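Local atomic coordinates of aspartate aminotransferase, cytoplasmic (Schizosaccharomyces pombe 972h-, PDB entry 6JPK), a protein that catalyses the reversible, pyridoxal 5'-phosphate-dependent transfer of an amino group from L-aspartate to 2-oxoglutarate, giving oxaloacetate and L-glutamate. Residues R333-P344 and E395-R406. The protein carries 1 engineered substitution. Numbering follows the deposited sequence.
Sequences RLRDSLVALKTP and EHVAQAFNHAVR
In the small domain of this fold-type I aminotransferase, the end of long helix 310-340 packs on C-terminal helix 394-407 through L334, S337, L338, L341 and A398, the segment axes 9.2 Å apart and crossing at -45°. A398 CB meets S337 CB at 3.5 Å. L334 reaches over A398 with CD1 and toward the F401 ring with CD2, while L338 CD2 lies against F401 CB, 3.9 Å away. L341 CD1 packs against N402 CB (3.8 Å). Polar groups fasten both ends. At one, a bend at chi2 (61°) turns the E395 carboxylate toward helix 310-340. R333 NH2 forms a salt bridge with E395 OE1, 3.0 Å apart, the two planar groups nearly coplanar (8°); S337 OG approaches OE2 so closely that the exact length is doubtful. N391 binds R333 NH1. At the other, K342, with positive phi, closes helix 310-340 in a Schellman motif, and T343 and P344 run on beside N402, V405 and R406. N402 OD1 accepts two bonds, from T343 OG1 (2.8 Å) and R406 NE (2.9 Å), which hold its amide in place. Extended from CG to NE, R406 also gives NH2 to L341 O, in the carbonyl plane (2.9 Å), while P344 CD lies over one guanidinium face, toward its rim. F401 continues inward to M35, L362 and L376, so the contact is the outer layer of the small-domain core, a helix-helix packing closed by a Schellman C-cap.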
loop_
_atom_site.group_PDB
_atom_site.type_symbol
_atom_site.label_atom_id
_atom_site.label_comp_id
_atom_site.label_asym_id
_atom_site.label_seq_id
_atom_site.Cartn_x
_atom_site.Cartn_y
_atom_site.Cartn_z
ATOM N N ARG A 333 -15.357 26.911 -22.311
ATOM C CA ARG A 333 -14.545 28.063 -22.706
ATOM C C ARG A 333 -13.606 27.694 -23.846
ATOM O O ARG A 333 -13.509 28.412 -24.848
ATOM C CB ARG A 333 -13.735 28.600 -21.517
ATOM C CG ARG A 333 -14.521 29.351 -20.439
ATOM C CD ARG A 333 -14.952 30.762 -20.872
ATOM N NE ARG A 333 -13.823 31.591 -21.282
ATOM C CZ ARG A 333 -12.988 32.184 -20.433
ATOM N NH1 ARG A 333 -13.161 32.033 -19.124
ATOM N NH2 ARG A 333 -11.982 32.928 -20.889
ATOM N N LEU A 334 -12.906 26.569 -23.709
ATOM C CA LEU A 334 -11.978 26.140 -24.753
ATOM C C LEU A 334 -12.701 25.924 -26.082
ATOM O O LEU A 334 -12.286 26.455 -27.118
ATOM C CB LEU A 334 -11.253 24.864 -24.311
ATOM C CG LEU A 334 -10.195 24.341 -25.276
ATOM C CD1 LEU A 334 -9.164 25.427 -25.588
ATOM C CD2 LEU A 334 -9.532 23.085 -24.707
ATOM N N ARG A 335 -13.803 25.165 -26.060
ATOM C CA ARG A 335 -14.562 24.922 -27.285
ATOM C C ARG A 335 -15.108 26.217 -27.873
ATOM O O ARG A 335 -15.021 26.440 -29.090
ATOM C CB ARG A 335 -15.708 23.946 -27.019
ATOM C CG ARG A 335 -16.578 23.677 -28.261
ATOM C CD ARG A 335 -18.063 23.698 -27.940
ATOM N NE ARG A 335 -18.914 23.575 -29.123
ATOM C CZ ARG A 335 -19.597 24.581 -29.671
ATOM N NH1 ARG A 335 -19.533 25.799 -29.146
ATOM N NH2 ARG A 335 -20.349 24.373 -30.744
ATOM N N ASP A 336 -15.672 27.090 -27.027
ATOM C CA ASP A 336 -16.253 28.331 -27.534
ATOM C C ASP A 336 -15.202 29.208 -28.196
ATOM O O ASP A 336 -15.500 29.899 -29.173
ATOM C CB ASP A 336 -16.952 29.100 -26.414
ATOM C CG ASP A 336 -18.282 28.469 -26.019
ATOM O OD1 ASP A 336 -18.696 27.482 -26.670
ATOM O OD2 ASP A 336 -18.912 28.960 -25.061
ATOM N N SER A 337 -13.971 29.209 -27.681
ATOM C CA SER A 337 -12.944 30.051 -28.298
ATOM C C SER A 337 -12.472 29.475 -29.626
ATOM O O SER A 337 -12.199 30.224 -30.570
ATOM C CB SER A 337 -11.756 30.232 -27.361
ATOM O OG SER A 337 -12.113 31.037 -26.257
ATOM N N LEU A 338 -12.355 28.145 -29.707
ATOM C CA LEU A 338 -11.980 27.502 -30.959
ATOM C C LEU A 338 -13.041 27.724 -32.034
ATOM O O LEU A 338 -12.710 27.914 -33.211
ATOM C CB LEU A 338 -11.751 26.009 -30.722
ATOM C CG LEU A 338 -10.575 25.665 -29.812
ATOM C CD1 LEU A 338 -10.571 24.173 -29.493
ATOM C CD2 LEU A 338 -9.275 26.069 -30.480
ATOM N N VAL A 339 -14.322 27.690 -31.653
ATOM C CA VAL A 339 -15.389 27.999 -32.604
ATOM C C VAL A 339 -15.282 29.452 -33.056
ATOM O O VAL A 339 -15.319 29.755 -34.257
ATOM C CB VAL A 339 -16.769 27.691 -31.986
ATOM C CG1 VAL A 339 -17.885 28.306 -32.833
ATOM C CG2 VAL A 339 -16.976 26.182 -31.868
ATOM N N ALA A 340 -15.110 30.367 -32.098
ATOM C CA ALA A 340 -15.032 31.792 -32.421
ATOM C C ALA A 340 -13.825 32.105 -33.295
ATOM O O ALA A 340 -13.891 32.977 -34.171
ATOM C CB ALA A 340 -14.975 32.613 -31.132
ATOM N N LEU A 341 -12.704 31.427 -33.055
ATOM C CA LEU A 341 -11.530 31.582 -33.903
ATOM C C LEU A 341 -11.668 30.848 -35.226
ATOM O O LEU A 341 -10.772 30.960 -36.068
ATOM C CB LEU A 341 -10.282 31.086 -33.165
ATOM C CG LEU A 341 -9.849 31.928 -31.963
ATOM C CD1 LEU A 341 -8.844 31.191 -31.091
ATOM C CD2 LEU A 341 -9.278 33.273 -32.444
ATOM N N LYS A 342 -12.746 30.079 -35.409
ATOM C CA LYS A 342 -12.997 29.336 -36.648
ATOM C C LYS A 342 -11.880 28.329 -36.937
ATOM O O LYS A 342 -11.497 28.118 -38.091
ATOM C CB LYS A 342 -13.184 30.286 -37.837
ATOM C CG LYS A 342 -14.331 31.291 -37.701
ATOM C CD LYS A 342 -14.181 32.389 -38.751
ATOM C CE LYS A 342 -15.364 33.344 -38.761
ATOM N NZ LYS A 342 -16.540 32.763 -39.470
ATOM N N THR A 343 -11.347 27.714 -35.884
ATOM C CA THR A 343 -10.303 26.708 -36.051
ATOM C C THR A 343 -10.825 25.567 -36.922
ATOM O O THR A 343 -11.940 25.078 -36.690
ATOM C CB THR A 343 -9.850 26.177 -34.689
ATOM O OG1 THR A 343 -9.471 27.280 -33.850
ATOM C CG2 THR A 343 -8.651 25.251 -34.846
ATOM N N PRO A 344 -10.078 25.143 -37.945
ATOM C CA PRO A 344 -10.550 24.050 -38.801
ATOM C C PRO A 344 -10.861 22.804 -37.989
ATOM O O PRO A 344 -10.191 22.499 -37.000
ATOM C CB PRO A 344 -9.374 23.814 -39.759
ATOM C CG PRO A 344 -8.659 25.131 -39.807
ATOM C CD PRO A 344 -8.802 25.716 -38.424
ATOM N N GLU A 395 -7.559 31.239 -22.658
ATOM C CA GLU A 395 -7.486 31.916 -23.949
ATOM C C GLU A 395 -6.117 31.727 -24.601
ATOM O O GLU A 395 -6.019 31.560 -25.822
ATOM C CB GLU A 395 -7.803 33.401 -23.774
ATOM C CG GLU A 395 -8.783 33.925 -24.801
ATOM C CD GLU A 395 -10.131 33.213 -24.743
ATOM O OE1 GLU A 395 -10.637 32.951 -23.624
ATOM O OE2 GLU A 395 -10.681 32.914 -25.825
ATOM N N HIS A 396 -5.050 31.768 -23.807
ATOM C CA HIS A 396 -3.730 31.415 -24.317
ATOM C C HIS A 396 -3.726 30.005 -24.913
ATOM O O HIS A 396 -3.166 29.784 -25.992
ATOM C CB HIS A 396 -2.708 31.556 -23.187
ATOM C CG HIS A 396 -1.310 31.147 -23.556
ATOM N ND1 HIS A 396 -0.519 31.879 -24.413
ATOM C CD2 HIS A 396 -0.553 30.094 -23.155
ATOM C CE1 HIS A 396 0.661 31.292 -24.535
ATOM N NE2 HIS A 396 0.664 30.204 -23.781
ATOM N N VAL A 397 -4.386 29.048 -24.250
ATOM C CA VAL A 397 -4.432 27.671 -24.750
ATOM C C VAL A 397 -5.221 27.584 -26.058
ATOM O O VAL A 397 -4.789 26.932 -27.022
ATOM C CB VAL A 397 -5.014 26.731 -23.680
ATOM C CG1 VAL A 397 -5.260 25.315 -24.266
ATOM C CG2 VAL A 397 -4.084 26.677 -22.473
ATOM N N ALA A 398 -6.396 28.216 -26.108
ATOM C CA ALA A 398 -7.176 28.234 -27.344
ATOM C C ALA A 398 -6.389 28.853 -28.499
ATOM O O ALA A 398 -6.428 28.350 -29.629
ATOM C CB ALA A 398 -8.478 29.006 -27.135
ATOM N N GLN A 399 -5.685 29.951 -28.237
ATOM C CA GLN A 399 -4.915 30.601 -29.291
ATOM C C GLN A 399 -3.821 29.681 -29.812
ATOM O O GLN A 399 -3.557 29.645 -31.019
ATOM C CB GLN A 399 -4.314 31.908 -28.772
ATOM C CG GLN A 399 -5.335 33.008 -28.487
ATOM C CD GLN A 399 -5.715 33.805 -29.726
ATOM O OE1 GLN A 399 -5.031 33.748 -30.755
ATOM N NE2 GLN A 399 -6.811 34.559 -29.633
ATOM N N ALA A 400 -3.173 28.933 -28.906
ATOM C CA ALA A 400 -2.145 27.970 -29.296
ATOM C C ALA A 400 -2.718 26.883 -30.186
ATOM O O ALA A 400 -2.146 26.566 -31.238
ATOM C CB ALA A 400 -1.513 27.336 -28.059
ATOM N N PHE A 401 -3.826 26.266 -29.752
ATOM C CA PHE A 401 -4.461 25.219 -30.544
ATOM C C PHE A 401 -4.855 25.750 -31.916
ATOM O O PHE A 401 -4.601 25.107 -32.944
ATOM C CB PHE A 401 -5.692 24.659 -29.819
ATOM C CG PHE A 401 -5.376 23.785 -28.613
ATOM C CD1 PHE A 401 -4.092 23.694 -28.099
ATOM C CD2 PHE A 401 -6.377 23.040 -28.010
ATOM C CE1 PHE A 401 -3.811 22.894 -26.994
ATOM C CE2 PHE A 401 -6.106 22.235 -26.898
ATOM C CZ PHE A 401 -4.818 22.158 -26.395
ATOM N N ASN A 402 -5.487 26.925 -31.949
ATOM C CA ASN A 402 -5.905 27.510 -33.217
ATOM C C ASN A 402 -4.715 27.667 -34.152
ATOM O O ASN A 402 -4.759 27.247 -35.315
ATOM C CB ASN A 402 -6.581 28.858 -32.971
ATOM C CG ASN A 402 -6.925 29.587 -34.258
ATOM O OD1 ASN A 402 -7.757 29.128 -35.036
ATOM N ND2 ASN A 402 -6.288 30.729 -34.484
ATOM N N HIS A 403 -3.624 28.239 -33.641
ATOM C CA HIS A 403 -2.438 28.453 -34.467
ATOM C C HIS A 403 -1.846 27.122 -34.928
ATOM O O HIS A 403 -1.511 26.950 -36.105
ATOM C CB HIS A 403 -1.419 29.265 -33.672
ATOM C CG HIS A 403 -0.282 29.792 -34.485
ATOM N ND1 HIS A 403 0.676 30.631 -33.957
ATOM C CD2 HIS A 403 0.053 29.602 -35.784
ATOM C CE1 HIS A 403 1.557 30.931 -34.898
ATOM N NE2 HIS A 403 1.205 30.315 -36.014
ATOM N N ALA A 404 -1.713 26.168 -34.007
ATOM C CA ALA A 404 -1.095 24.884 -34.328
ATOM C C ALA A 404 -1.876 24.143 -35.414
ATOM O O ALA A 404 -1.292 23.612 -36.366
ATOM C CB ALA A 404 -0.986 24.028 -33.063
ATOM N N VAL A 405 -3.199 24.100 -35.288
ATOM C CA VAL A 405 -4.013 23.376 -36.256
ATOM C C VAL A 405 -3.984 24.067 -37.618
ATOM O O VAL A 405 -3.885 23.405 -38.659
ATOM C CB VAL A 405 -5.446 23.221 -35.723
ATOM C CG1 VAL A 405 -6.398 22.735 -36.836
ATOM C CG2 VAL A 405 -5.441 22.258 -34.552
ATOM N N ARG A 406 -4.064 25.400 -37.639
ATOM C CA ARG A 406 -4.019 26.127 -38.904
ATOM C C ARG A 406 -2.661 25.987 -39.575
ATOM O O ARG A 406 -2.574 25.921 -40.806
ATOM C CB ARG A 406 -4.330 27.607 -38.679
ATOM C CG ARG A 406 -5.783 27.905 -38.417
ATOM C CD ARG A 406 -5.956 29.357 -38.029
ATOM N NE ARG A 406 -7.361 29.723 -37.828
ATOM C CZ ARG A 406 -8.189 30.042 -38.817
ATOM N NH1 ARG A 406 -7.758 30.010 -40.071
ATOM N NH2 ARG A 406 -9.446 30.378 -38.562
#